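Local coordinates for uncharacterized protein (Archaeoglobus fulgidus, PDB 3LOT) that probably catalyses the zinc-dependent cleavage of 3-keto-5-aminohexanoate, as a TIM-barrel member of the beta-keto acid cleavage enzymes, at residues Asp58-Thr63 against Gly91-Pro96; Asp80-Val85 against Leu304-Lys309; Glu214-Met219 against Met244-Leu249. All coordinates share one frame; numbering follows the deposited sequence. Where two conformers were deposited one is given.

Contact 1 of 3, residues Asp58-Thr63 against Gly91-Pro96; sequences DGRPTT and GTLGIP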
ATOM      1  N   ASP D  58     -44.843  -5.277  11.020  1.00 20.03           N
ATOM      2  CA  ASP D  58     -43.809  -6.164  11.597  1.00 19.84           C
ATOM      3  C   ASP D  58     -42.342  -5.788  11.326  1.00 19.30           C
ATOM      4  O   ASP D  58     -41.440  -6.563  11.632  1.00 18.10           O
ATOM      5  CB  ASP D  58     -44.041  -7.593  11.117  1.00 19.45           C
ATOM      6  CG  ASP D  58     -44.039  -7.727   9.609  1.00 19.63           C
ATOM      7  OD1 ASP D  58     -43.518  -6.871   8.827  1.00 19.92           O
ATOM      8  OD2 ASP D  58     -44.531  -8.773   9.204  1.00 17.52           O
ATOM      9  N   GLY D  59     -42.122  -4.591  10.780  1.00 19.21           N
ATOM     10  CA  GLY D  59     -40.789  -4.112  10.465  1.00 18.79           C
ATOM     11  C   GLY D  59     -40.058  -4.758   9.309  1.00 18.42           C
ATOM     12  O   GLY D  59     -38.885  -4.440   9.068  1.00 17.96           O
ATOM     13  N   ARG D  60     -40.721  -5.619   8.553  1.00 17.77           N
ATOM     14  CA  ARG D  60     -40.075  -6.263   7.416  1.00 18.26           C
ATOM     15  C   ARG D  60     -39.753  -5.221   6.321  1.00 17.41           C
ATOM     16  O   ARG D  60     -40.569  -4.353   6.061  1.00 17.55           O
ATOM     17  CB  ARG D  60     -40.967  -7.358   6.890  1.00 18.60           C
ATOM     18  CG  ARG D  60     -40.403  -8.136   5.762  1.00 22.70           C
ATOM     19  CD  ARG D  60     -41.279  -9.342   5.424  1.00 26.26           C
ATOM     20  NE  ARG D  60     -40.517 -10.431   4.770  1.00 29.42           N
ATOM     21  CZ  ARG D  60     -40.353 -10.616   3.446  1.00 32.33           C
ATOM     22  NH1 ARG D  60     -40.871  -9.782   2.537  1.00 33.71           N
ATOM     23  NH2 ARG D  60     -39.655 -11.673   3.011  1.00 35.26           N
ATOM     24  N   PRO D  61     -38.549  -5.278   5.734  1.00 16.69           N
ATOM     25  CA  PRO D  61     -38.190  -4.383   4.633  1.00 17.20           C
ATOM     26  C   PRO D  61     -39.250  -4.365   3.529  1.00 18.15           C
ATOM     27  O   PRO D  61     -39.759  -5.411   3.148  1.00 17.63           O
ATOM     28  CB  PRO D  61     -36.878  -4.969   4.116  1.00 17.07           C
ATOM     29  CG  PRO D  61     -36.280  -5.652   5.331  1.00 16.49           C
ATOM     30  CD  PRO D  61     -37.410  -6.092   6.184  1.00 16.31           C
ATOM     31  N   THR D  62     -39.598  -3.174   3.046  1.00 19.41           N
ATOM     32  CA  THR D  62     -40.487  -3.050   1.898  1.00 18.82           C
ATOM     33  C   THR D  62     -39.991  -1.977   0.932  1.00 18.38           C
ATOM     34  O   THR D  62     -39.387  -0.980   1.362  1.00 18.49           O
ATOM     35  CB  THR D  62     -41.909  -2.658   2.337  1.00 19.50           C
ATOM     36  OG1 THR D  62     -42.681  -2.414   1.165  1.00 19.75           O
ATOM     37  CG2 THR D  62     -41.897  -1.377   3.177  1.00 17.71           C
ATOM     38  N   THR D  63     -40.252  -2.172  -0.366  1.00 17.27           N
ATOM     39  CA  THR D  63     -39.922  -1.175  -1.377  1.00 16.88           C
ATOM     40  C   THR D  63     -41.097  -0.220  -1.642  1.00 16.37           C
ATOM     41  O   THR D  63     -40.932   0.737  -2.371  1.00 16.77           O
ATOM     42  CB  THR D  63     -39.542  -1.849  -2.680  1.00 17.68           C
ATOM     43  OG1 THR D  63     -40.615  -2.701  -3.068  1.00 18.08           O
ATOM     44  CG2 THR D  63     -38.268  -2.704  -2.510  1.00 17.40           C
ATOM     45  N   GLY D  91     -32.774  -5.655  -2.119  1.00 21.74           N
ATOM     46  CA  GLY D  91     -31.855  -6.397  -2.924  1.00 22.26           C
ATOM     47  C   GLY D  91     -31.479  -7.689  -2.235  1.00 22.81           C
ATOM     48  O   GLY D  91     -31.270  -8.714  -2.919  1.00 22.79           O
ATOM     49  N   THR D  92     -31.405  -7.634  -0.894  1.00 22.83           N
ATOM     50  CA  THR D  92     -31.079  -8.802  -0.037  1.00 22.95           C
ATOM     51  C   THR D  92     -32.284  -9.747   0.082  1.00 24.02           C
ATOM     52  O   THR D  92     -32.178 -10.807   0.702  1.00 24.20           O
ATOM     53  CB  THR D  92     -30.607  -8.404   1.416  1.00 22.78           C
ATOM     54  OG1 THR D  92     -31.570  -7.530   2.030  1.00 21.76           O
ATOM     55  CG2 THR D  92     -29.242  -7.695   1.407  1.00 20.90           C
ATOM     56  N   LEU D  93     -33.430  -9.336  -0.467  1.00 24.30           N
ATOM     57  CA  LEU D  93     -34.593 -10.214  -0.603  1.00 24.84           C
ATOM     58  C   LEU D  93     -34.741 -10.605  -2.086  1.00 24.73           C
ATOM     59  O   LEU D  93     -35.766 -11.120  -2.497  1.00 25.04           O
ATOM     60  CB  LEU D  93     -35.883  -9.536  -0.082  1.00 25.65           C
ATOM     61  CG  LEU D  93     -36.036  -9.106   1.398  1.00 27.08           C
ATOM     62  CD1 LEU D  93     -35.697  -7.611   1.555  1.00 29.14           C
ATOM     63  CD2 LEU D  93     -37.415  -9.355   1.931  1.00 25.67           C
ATOM     64  N   GLY D  94     -33.715 -10.368  -2.903  1.00 24.59           N
ATOM     65  CA  GLY D  94     -33.759 -10.796  -4.296  1.00 24.62           C
ATOM     66  C   GLY D  94     -34.554  -9.889  -5.226  1.00 24.79           C
ATOM     67  O   GLY D  94     -34.819 -10.268  -6.378  1.00 23.96           O
ATOM     68  N   ILE D  95     -34.903  -8.682  -4.768  1.00 25.19           N
ATOM     69  CA  ILE D  95     -35.711  -7.735  -5.578  1.00 25.43           C
ATOM     70  C   ILE D  95     -34.798  -7.064  -6.610  1.00 25.53           C
ATOM     71  O   ILE D  95     -33.749  -6.534  -6.216  1.00 25.29           O
ATOM     72  CB  ILE D  95     -36.408  -6.607  -4.698  1.00 26.31           C
ATOM     73  CG1 ILE D  95     -37.451  -7.208  -3.743  1.00 25.93           C
ATOM     74  CG2 ILE D  95     -37.046  -5.496  -5.590  1.00 26.29           C
ATOM     75  CD1 ILE D  95     -38.109  -6.175  -2.855  1.00 25.79           C
ATOM     76  N   PRO D  96     -35.188  -7.066  -7.920  1.00 25.00           N
ATOM     77  CA  PRO D  96     -34.255  -6.466  -8.919  1.00 25.44           C
ATOM     78  C   PRO D  96     -34.153  -4.904  -8.893  1.00 25.63           C
ATOM     79  O   PRO D  96     -34.979  -4.212  -8.291  1.00 24.98           O
ATOM     80  CB  PRO D  96     -34.800  -6.975 -10.289  1.00 24.18           C
ATOM     81  CG  PRO D  96     -36.196  -7.421 -10.062  1.00 24.76           C
ATOM     82  CD  PRO D  96     -36.447  -7.562  -8.543  1.00 25.41           C
TER
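The L93 side chain lays a methyl over the flat face of an arginine: CD2 sits 3.1 Å above the R60 guanidinium plane, offset toward the rim, with R60 NH2 the nearest atom at 3.4 Å. R60 gets there by running out extended, its CG anti to the backbone N (chi1 -178°), and the last turn at chi4 swings the guanidinium across the chain, so that a face meets L93. The other branch of the same leucine, CD1, rests on P61 CB at 3.9 Å, so L93 divides its two methyls between a charged group and a proline ring. Residues 58-63 turn back after strand 48-54 of the TIM barrel into the short, weakly bonded strand 61-62, antiparallel to it, and 91-96 lies in the loop after strand 82-85. P61 lies about 6 Å, side chain to side chain, from the zinc ligand H52. Farther along both segments, T63 and I95 meet tip to tip, and T63 CG2 to I95 CD1 is tight at 3.5 Å. No hydrogen bond crosses the interface; each side is shaped by its own turns. D58 OD1 takes the R60 N-H at 3.1 Å in an Asx turn, met from above the carboxylate plane, while G94 N bonds to G91 O. W137, on helix 137-144, packs against both R60 and P61, and Y141 of that helix touches L93.

Contact 2 of 3, residues Asp80-Val85 against Leu304-Lys309; sequences DVVINV and LGLKGK
Between D80 and K309 the two backbones make their nearest approach, CA to CA 6.5 Å, and no hydrogen bond joins one segment to the other. D80 and V81 lead into strand 82-85 of the barrel. Segment 304-309 leaves helix 297-304 at G305, whose positive phi (67°) turns it out of the helical path, and it then runs on irregularly through G308, where phi is positive again. Side chains make the direct contacts, at two places. At the more buried of the two, V82 holds CG1 anti to its backbone nitrogen (chi1 179°), and V82 CG1 presses on L306 CD1 at 3.4 Å, tighter than ordinary van der Waals contact, while V82 CG2 touches the same methyl more loosely at 4.2 Å. This valine also packs on V300 and R301 of helix 297-304 and on I111 of the next barrel strand. Nearer the surface the extended K309 chain brings CD to 3.7 Å from D80 CB. R301 of helix 297-304 ties the residue leading into the strand to that helix, NH2 hydrogen-bonding to D80 O. Further along the strand, N84 OD1 is hydrogen-bonded to ND1 of the zinc ligand H50, which makes N84 a second-shell residue of the metal site. The charged ends do not meet directly: D80 OD2 and K309 NZ are 4.4 Å apart, too far for a salt bridge. A water spans the gap, giving a hydrogen bond to D80 OD2 at 2.6 Å and accepting one from K309 NZ at 2.7 Å, so the attraction between the opposite charges is probably relayed and partly screened through that single molecule.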
ATOM      1  N   ASP D  80     -35.014  20.609   6.929  1.00 14.54           N
ATOM      2  CA  ASP D  80     -34.377  20.845   5.625  1.00 14.83           C
ATOM      3  C   ASP D  80     -33.264  19.830   5.295  1.00 14.17           C
ATOM      4  O   ASP D  80     -32.568  19.960   4.298  1.00 12.98           O
ATOM      5  CB  ASP D  80     -33.887  22.304   5.465  1.00 16.36           C
ATOM      6  CG  ASP D  80     -32.728  22.668   6.363  1.00 18.76           C
ATOM      7  OD1 ASP D  80     -32.436  21.917   7.304  1.00 23.68           O
ATOM      8  OD2 ASP D  80     -32.100  23.748   6.133  1.00 24.30           O
ATOM      9  N   VAL D  81     -33.106  18.835   6.149  1.00 13.06           N
ATOM     10  CA  VAL D  81     -32.147  17.768   5.913  1.00 12.96           C
ATOM     11  C   VAL D  81     -32.234  17.212   4.502  1.00 13.49           C
ATOM     12  O   VAL D  81     -33.334  17.113   3.925  1.00 13.70           O
ATOM     13  CB  VAL D  81     -32.348  16.607   6.930  1.00 13.72           C
ATOM     14  CG1 VAL D  81     -33.645  15.840   6.644  1.00 11.40           C
ATOM     15  CG2 VAL D  81     -31.118  15.680   6.946  1.00 10.60           C
ATOM     16  N   VAL D  82     -31.075  16.860   3.931  1.00 13.59           N
ATOM     17  CA  VAL D  82     -31.049  16.180   2.639  1.00 12.68           C
ATOM     18  C   VAL D  82     -31.527  14.717   2.837  1.00 12.89           C
ATOM     19  O   VAL D  82     -31.020  13.982   3.689  1.00 13.09           O
ATOM     20  CB  VAL D  82     -29.644  16.251   1.954  1.00 13.35           C
ATOM     21  CG1 VAL D  82     -29.635  15.510   0.613  1.00 10.56           C
ATOM     22  CG2 VAL D  82     -29.217  17.738   1.726  1.00 11.90           C
ATOM     23  N   ILE D  83     -32.558  14.345   2.088  1.00 12.08           N
ATOM     24  CA  ILE D  83     -33.187  13.033   2.217  1.00 12.73           C
ATOM     25  C   ILE D  83     -32.690  12.136   1.091  1.00 13.05           C
ATOM     26  O   ILE D  83     -33.036  12.319  -0.110  1.00 12.61           O
ATOM     27  CB  ILE D  83     -34.737  13.134   2.182  1.00 13.13           C
ATOM     28  CG1 ILE D  83     -35.252  14.089   3.297  1.00 11.71           C
ATOM     29  CG2 ILE D  83     -35.309  11.708   2.240  1.00 11.99           C
ATOM     30  CD1 ILE D  83     -36.706  14.581   3.141  1.00 10.02           C
ATOM     31  N   ASN D  84     -31.796  11.241   1.459  1.00 13.10           N
ATOM     32  CA  ASN D  84     -31.179  10.269   0.542  1.00 13.82           C
ATOM     33  C   ASN D  84     -31.982   8.973   0.628  1.00 14.16           C
ATOM     34  O   ASN D  84     -32.053   8.371   1.706  1.00 15.28           O
ATOM     35  CB  ASN D  84     -29.726  10.038   1.013  1.00 14.07           C
ATOM     36  CG  ASN D  84     -28.951   8.995   0.173  1.00 15.39           C
ATOM     37  OD1 ASN D  84     -29.499   7.973  -0.204  1.00 19.33           O
ATOM     38  ND2 ASN D  84     -27.640   9.233  -0.047  1.00 17.70           N
ATOM     39  N   VAL D  85     -32.517   8.528  -0.506  0.50 14.06           N
ATOM     40  CA  VAL D  85     -33.357   7.331  -0.575  0.50 14.00           C
ATOM     41  C   VAL D  85     -32.576   6.108  -1.110  0.50 13.58           C
ATOM     42  O   VAL D  85     -31.771   6.229  -2.024  0.50 12.76           O
ATOM     43  CB  VAL D  85     -34.554   7.623  -1.490  0.50 14.24           C
ATOM     44  CG1 VAL D  85     -35.507   6.464  -1.514  0.50 14.24           C
ATOM     45  CG2 VAL D  85     -35.236   8.890  -1.013  0.50 14.28           C
ATOM     46  N   LEU D 304     -22.308  18.716  -2.765  1.00 13.09           N
ATOM     47  CA  LEU D 304     -22.614  17.652  -3.753  1.00 12.89           C
ATOM     48  C   LEU D 304     -23.353  18.144  -5.024  1.00 13.69           C
ATOM     49  O   LEU D 304     -23.602  17.356  -5.939  1.00 15.35           O
ATOM     50  CB  LEU D 304     -23.440  16.589  -3.081  1.00 12.45           C
ATOM     51  CG  LEU D 304     -22.776  16.012  -1.831  1.00 12.39           C
ATOM     52  CD1 LEU D 304     -23.705  14.966  -1.183  1.00  9.14           C
ATOM     53  CD2 LEU D 304     -21.438  15.399  -2.224  1.00 10.23           C
ATOM     54  N   GLY D 305     -23.675  19.423  -5.112  1.00 13.49           N
ATOM     55  CA  GLY D 305     -24.418  19.962  -6.270  1.00 13.75           C
ATOM     56  C   GLY D 305     -25.851  19.465  -6.396  1.00 13.09           C
ATOM     57  O   GLY D 305     -26.273  19.051  -7.461  1.00 13.35           O
ATOM     58  N   LEU D 306     -26.595  19.493  -5.289  1.00 12.71           N
ATOM     59  CA  LEU D 306     -27.935  18.922  -5.239  1.00 11.86           C
ATOM     60  C   LEU D 306     -28.975  19.944  -5.641  1.00 12.09           C
ATOM     61  O   LEU D 306     -28.721  21.139  -5.562  1.00 11.36           O
ATOM     62  CB  LEU D 306     -28.237  18.377  -3.848  1.00 11.41           C
ATOM     63  CG  LEU D 306     -27.285  17.285  -3.360  1.00  9.97           C
ATOM     64  CD1 LEU D 306     -27.803  16.683  -2.035  1.00 10.02           C
ATOM     65  CD2 LEU D 306     -27.192  16.280  -4.508  1.00  7.92           C
ATOM     66  N   LYS D 307     -30.154  19.485  -6.037  1.00 12.61           N
ATOM     67  CA  LYS D 307     -31.118  20.388  -6.709  1.00 12.58           C
ATOM     68  C   LYS D 307     -31.902  21.325  -5.796  1.00 13.55           C
ATOM     69  O   LYS D 307     -32.384  22.410  -6.248  1.00 13.24           O
ATOM     70  CB  LYS D 307     -32.050  19.603  -7.612  1.00 13.32           C
ATOM     71  CG  LYS D 307     -33.103  18.727  -6.935  1.00 12.53           C
ATOM     72  CD  LYS D 307     -33.730  17.812  -7.939  1.00 11.76           C
ATOM     73  CE  LYS D 307     -34.566  16.730  -7.293  1.00 11.08           C
ATOM     74  NZ  LYS D 307     -35.210  15.880  -8.315  1.00  8.50           N
ATOM     75  N   GLY D 308     -32.029  20.959  -4.528  1.00 14.02           N
ATOM     76  CA  GLY D 308     -32.777  21.791  -3.575  1.00 14.91           C
ATOM     77  C   GLY D 308     -33.912  21.046  -2.898  1.00 15.31           C
ATOM     78  O   GLY D 308     -34.530  20.155  -3.490  1.00 15.01           O
ATOM     79  N   LYS D 309     -34.213  21.440  -1.662  1.00 16.45           N
ATOM     80  CA  LYS D 309     -35.160  20.677  -0.802  1.00 16.79           C
ATOM     81  C   LYS D 309     -36.561  20.645  -1.364  1.00 15.27           C
ATOM     82  O   LYS D 309     -37.308  19.677  -1.175  1.00 14.66           O
ATOM     83  CB  LYS D 309     -35.178  21.220   0.661  1.00 17.48           C
ATOM     84  CG  LYS D 309     -35.842  22.582   0.885  1.00 22.68           C
ATOM     85  CD  LYS D 309     -35.547  23.126   2.299  1.00 25.68           C
ATOM     86  CE  LYS D 309     -35.989  24.602   2.460  1.00 28.28           C
ATOM     87  NZ  LYS D 309     -35.283  25.383   3.569  1.00 27.99           N
TER
HETATM   88  O   HOH W   1     -32.666  25.222   4.037  1.00 31.97           O

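Contact 3 of 3, residues Glu214-Met219 against Met244-Leu249; sequences EDVLFM and MPLGTL
V216 and L249 reach toward each other tip to tip between two neighbouring outer helices of the TIM barrel, 213-226 and 243-252, which are joined in sequence through strand 232-238. One leucine methyl carries the contact: L249 CD2 lies 3.7 Å from V216 CB. It sits beyond CB, over the valine fork, with V216 CG1 at 3.8 Å and CG2 at 4.0 Å from that same CD2. L249 sends its CG anti to the backbone N (chi1 178°), which directs the branch at the opposite helix. L246, one turn earlier, adds a looser touch from CD1 to V216 CG2, but this leucine was deposited in two conformers and the detail is doubtful. Within these two segments the backbones come closest at V216 and L246, CA to CA 7.9 Å. V216 also packs on H203, of strand 197-203, and on M253. Farther out comes the assembly: L249 packs on L249 and T248 on T248 of a second subunit, while D215 OD1 makes a salt bridge with R225 of a third subunit and F218 stacks on F218 of that chain. Inside helix 243-252, the carbonyl oxygen of M244, a selenomethionine, takes two donors from T248, arriving from opposite faces of its plane: the backbone N at 2.9 Å and the hydroxyl OG1 at 2.8 Å, the latter tilted 34° from the plane.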
ATOM      1  N   GLU D 214      -5.997  -1.022   6.106  1.00 11.76           N
ATOM      2  CA  GLU D 214      -5.524  -1.359   4.750  1.00 11.87           C
ATOM      3  C   GLU D 214      -6.613  -1.306   3.662  1.00 11.39           C
ATOM      4  O   GLU D 214      -6.381  -0.775   2.588  1.00 10.15           O
ATOM      5  CB  GLU D 214      -4.909  -2.760   4.718  1.00 11.44           C
ATOM      6  CG  GLU D 214      -3.577  -2.862   5.332  1.00 13.60           C
ATOM      7  CD  GLU D 214      -3.600  -3.031   6.857  1.00 15.60           C
ATOM      8  OE1 GLU D 214      -4.677  -2.805   7.523  1.00 12.49           O
ATOM      9  OE2 GLU D 214      -2.518  -3.385   7.372  1.00 19.64           O
ATOM     10  N   ASP D 215      -7.784  -1.889   3.949  1.00 11.02           N
ATOM     11  CA  ASP D 215      -8.896  -1.926   3.010  1.00 10.98           C
ATOM     12  C   ASP D 215      -9.442  -0.540   2.714  1.00 11.19           C
ATOM     13  O   ASP D 215      -9.746  -0.202   1.570  1.00 11.02           O
ATOM     14  CB  ASP D 215     -10.062  -2.761   3.555  1.00 12.10           C
ATOM     15  CG  ASP D 215      -9.723  -4.229   3.789  1.00 13.57           C
ATOM     16  OD1 ASP D 215      -8.903  -4.855   3.057  1.00 14.91           O
ATOM     17  OD2 ASP D 215     -10.309  -4.771   4.760  1.00 13.16           O
ATOM     18  N   VAL D 216      -9.604   0.275   3.757  1.00 11.68           N
ATOM     19  CA  VAL D 216     -10.091   1.633   3.566  1.00 10.95           C
ATOM     20  C   VAL D 216      -9.103   2.422   2.685  1.00 10.98           C
ATOM     21  O   VAL D 216      -9.481   3.011   1.671  1.00 11.57           O
ATOM     22  CB  VAL D 216     -10.354   2.331   4.917  1.00 11.87           C
ATOM     23  CG1 VAL D 216     -10.737   3.795   4.665  1.00  8.16           C
ATOM     24  CG2 VAL D 216     -11.430   1.552   5.688  1.00 10.12           C
ATOM     25  N   LEU D 217      -7.827   2.361   3.026  1.00 11.04           N
ATOM     26  CA  LEU D 217      -6.834   3.126   2.273  1.00 12.63           C
ATOM     27  C   LEU D 217      -6.797   2.704   0.815  1.00 12.78           C
ATOM     28  O   LEU D 217      -6.764   3.571  -0.094  1.00 14.64           O
ATOM     29  CB  LEU D 217      -5.459   3.032   2.909  1.00 12.60           C
ATOM     30  CG  LEU D 217      -4.426   3.986   2.296  1.00 15.13           C
ATOM     31  CD1 LEU D 217      -4.797   5.512   2.488  1.00 14.11           C
ATOM     32  CD2 LEU D 217      -3.079   3.647   2.904  1.00 16.10           C
ATOM     33  N   PHE D 218      -6.832   1.386   0.595  1.00 12.43           N
ATOM     34  CA  PHE D 218      -6.746   0.851  -0.756  1.00 11.87           C
ATOM     35  C   PHE D 218      -7.971   1.240  -1.611  1.00 12.16           C
ATOM     36  O   PHE D 218      -7.806   1.544  -2.786  1.00 12.46           O
ATOM     37  CB  PHE D 218      -6.469  -0.657  -0.754  1.00 12.23           C
ATOM     38  CG  PHE D 218      -5.937  -1.153  -2.054  1.00 12.14           C
ATOM     39  CD1 PHE D 218      -4.632  -0.901  -2.414  1.00 13.39           C
ATOM     40  CD2 PHE D 218      -6.758  -1.804  -2.951  1.00 13.27           C
ATOM     41  CE1 PHE D 218      -4.137  -1.320  -3.634  1.00 13.29           C
ATOM     42  CE2 PHE D 218      -6.277  -2.203  -4.191  1.00 13.11           C
ATOM     43  CZ  PHE D 218      -4.969  -1.971  -4.527  1.00 13.01           C
HETATM   44  N   MSE D 219      -9.176   1.275  -1.016  1.00 12.29           N
HETATM   45  CA  MSE D 219     -10.379   1.695  -1.713  1.00 12.57           C
HETATM   46  C   MSE D 219     -10.182   3.123  -2.201  1.00 12.81           C
HETATM   47  O   MSE D 219     -10.363   3.406  -3.376  1.00 12.98           O
HETATM   48  CB  MSE D 219     -11.634   1.609  -0.810  1.00 13.54           C
HETATM   49  CG  MSE D 219     -12.080   0.217  -0.427  1.00 12.14           C
HETATM   50 SE   MSE D 219     -13.183  -0.622  -1.780  0.75 10.69          SE
HETATM   51  CE  MSE D 219     -14.943   0.162  -1.350  1.00  8.92           C
HETATM   52  N   MSE D 244     -17.287   3.708  14.331  1.00 11.04           N
HETATM   53  CA  MSE D 244     -16.635   4.942  14.818  1.00 11.41           C
HETATM   54  C   MSE D 244     -15.143   5.003  14.437  1.00 10.88           C
HETATM   55  O   MSE D 244     -14.668   6.042  13.963  1.00 11.81           O
HETATM   56  CB  MSE D 244     -16.886   5.151  16.305  1.00 11.55           C
HETATM   57  CG  MSE D 244     -18.347   5.381  16.694  1.00 12.40           C
HETATM   58 SE   MSE D 244     -19.069   7.013  15.957  0.75 12.67          SE
HETATM   59  CE  MSE D 244     -20.980   6.632  16.315  1.00 12.07           C
ATOM     60  N   PRO D 245     -14.384   3.902  14.621  1.00 11.23           N
ATOM     61  CA  PRO D 245     -12.954   3.912  14.259  1.00 10.75           C
ATOM     62  C   PRO D 245     -12.708   4.204  12.760  1.00 10.48           C
ATOM     63  O   PRO D 245     -11.917   5.128  12.388  1.00  8.35           O
ATOM     64  CB  PRO D 245     -12.482   2.487  14.619  1.00 11.72           C
ATOM     65  CG  PRO D 245     -13.403   2.043  15.632  1.00 12.10           C
ATOM     66  CD  PRO D 245     -14.759   2.639  15.267  1.00 10.73           C
ATOM     67  N   LEU D 246     -13.414   3.485  11.900  0.60  9.36           N
ATOM     68  CA  LEU D 246     -13.222   3.690  10.470  0.60 10.01           C
ATOM     69  C   LEU D 246     -13.851   5.016  10.017  0.60 11.00           C
ATOM     70  O   LEU D 246     -13.332   5.693   9.132  0.60 10.53           O
ATOM     71  CB  LEU D 246     -13.759   2.503   9.667  0.60 10.04           C
ATOM     72  CG  LEU D 246     -13.146   1.165  10.023  0.60  6.64           C
ATOM     73  CD1 LEU D 246     -13.572   0.095   9.016  0.60  5.97           C
ATOM     74  CD2 LEU D 246     -11.629   1.299  10.038  0.60  6.26           C
ATOM     75  N   GLY D 247     -14.957   5.410  10.630  1.00 11.45           N
ATOM     76  CA  GLY D 247     -15.490   6.723  10.321  1.00 11.77           C
ATOM     77  C   GLY D 247     -14.528   7.863  10.646  1.00 11.45           C
ATOM     78  O   GLY D 247     -14.406   8.813   9.883  1.00 10.64           O
ATOM     79  N   THR D 248     -13.881   7.765  11.807  1.00 11.62           N
ATOM     80  CA  THR D 248     -12.785   8.664  12.204  1.00 11.87           C
ATOM     81  C   THR D 248     -11.565   8.622  11.241  1.00 11.93           C
ATOM     82  O   THR D 248     -11.071   9.676  10.839  1.00 11.14           O
ATOM     83  CB  THR D 248     -12.359   8.441  13.678  1.00 11.34           C
ATOM     84  OG1 THR D 248     -13.527   8.485  14.514  1.00 11.09           O
ATOM     85  CG2 THR D 248     -11.346   9.498  14.152  1.00  8.55           C
ATOM     86  N   LEU D 249     -11.124   7.423  10.845  1.00 11.47           N
ATOM     87  CA  LEU D 249     -10.144   7.257   9.778  1.00 11.02           C
ATOM     88  C   LEU D 249     -10.528   8.072   8.519  1.00 10.96           C
ATOM     89  O   LEU D 249      -9.712   8.839   7.975  1.00 10.29           O
ATOM     90  CB  LEU D 249      -9.996   5.777   9.422  1.00 10.05           C
ATOM     91  CG  LEU D 249      -9.060   5.393   8.287  1.00 10.46           C
ATOM     92  CD1 LEU D 249      -7.571   5.867   8.604  1.00 11.23           C
ATOM     93  CD2 LEU D 249      -9.127   3.852   8.052  1.00  9.68           C
TER

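In the fold
Contacts 1 and 2 share the barrel sheet and interleave along the chain: strand 82-85 belongs to contact 2 and the loop that follows it to contact 1. Their nearest atoms are still about 8 Å apart, and their centres 24 Å. They relate to the zinc site differently, the side chain of P61 in contact 1 lying about 10 Å from the metal and that of V82 in contact 2 about 9 Å from the side chain of its ligand H50. Contact 3 stands away from that site, nested in sequence inside the span closed by contact 2. It lies across the chain's centre from contact 1, 29 Å between centres, and is the contact of the three where other subunits pack.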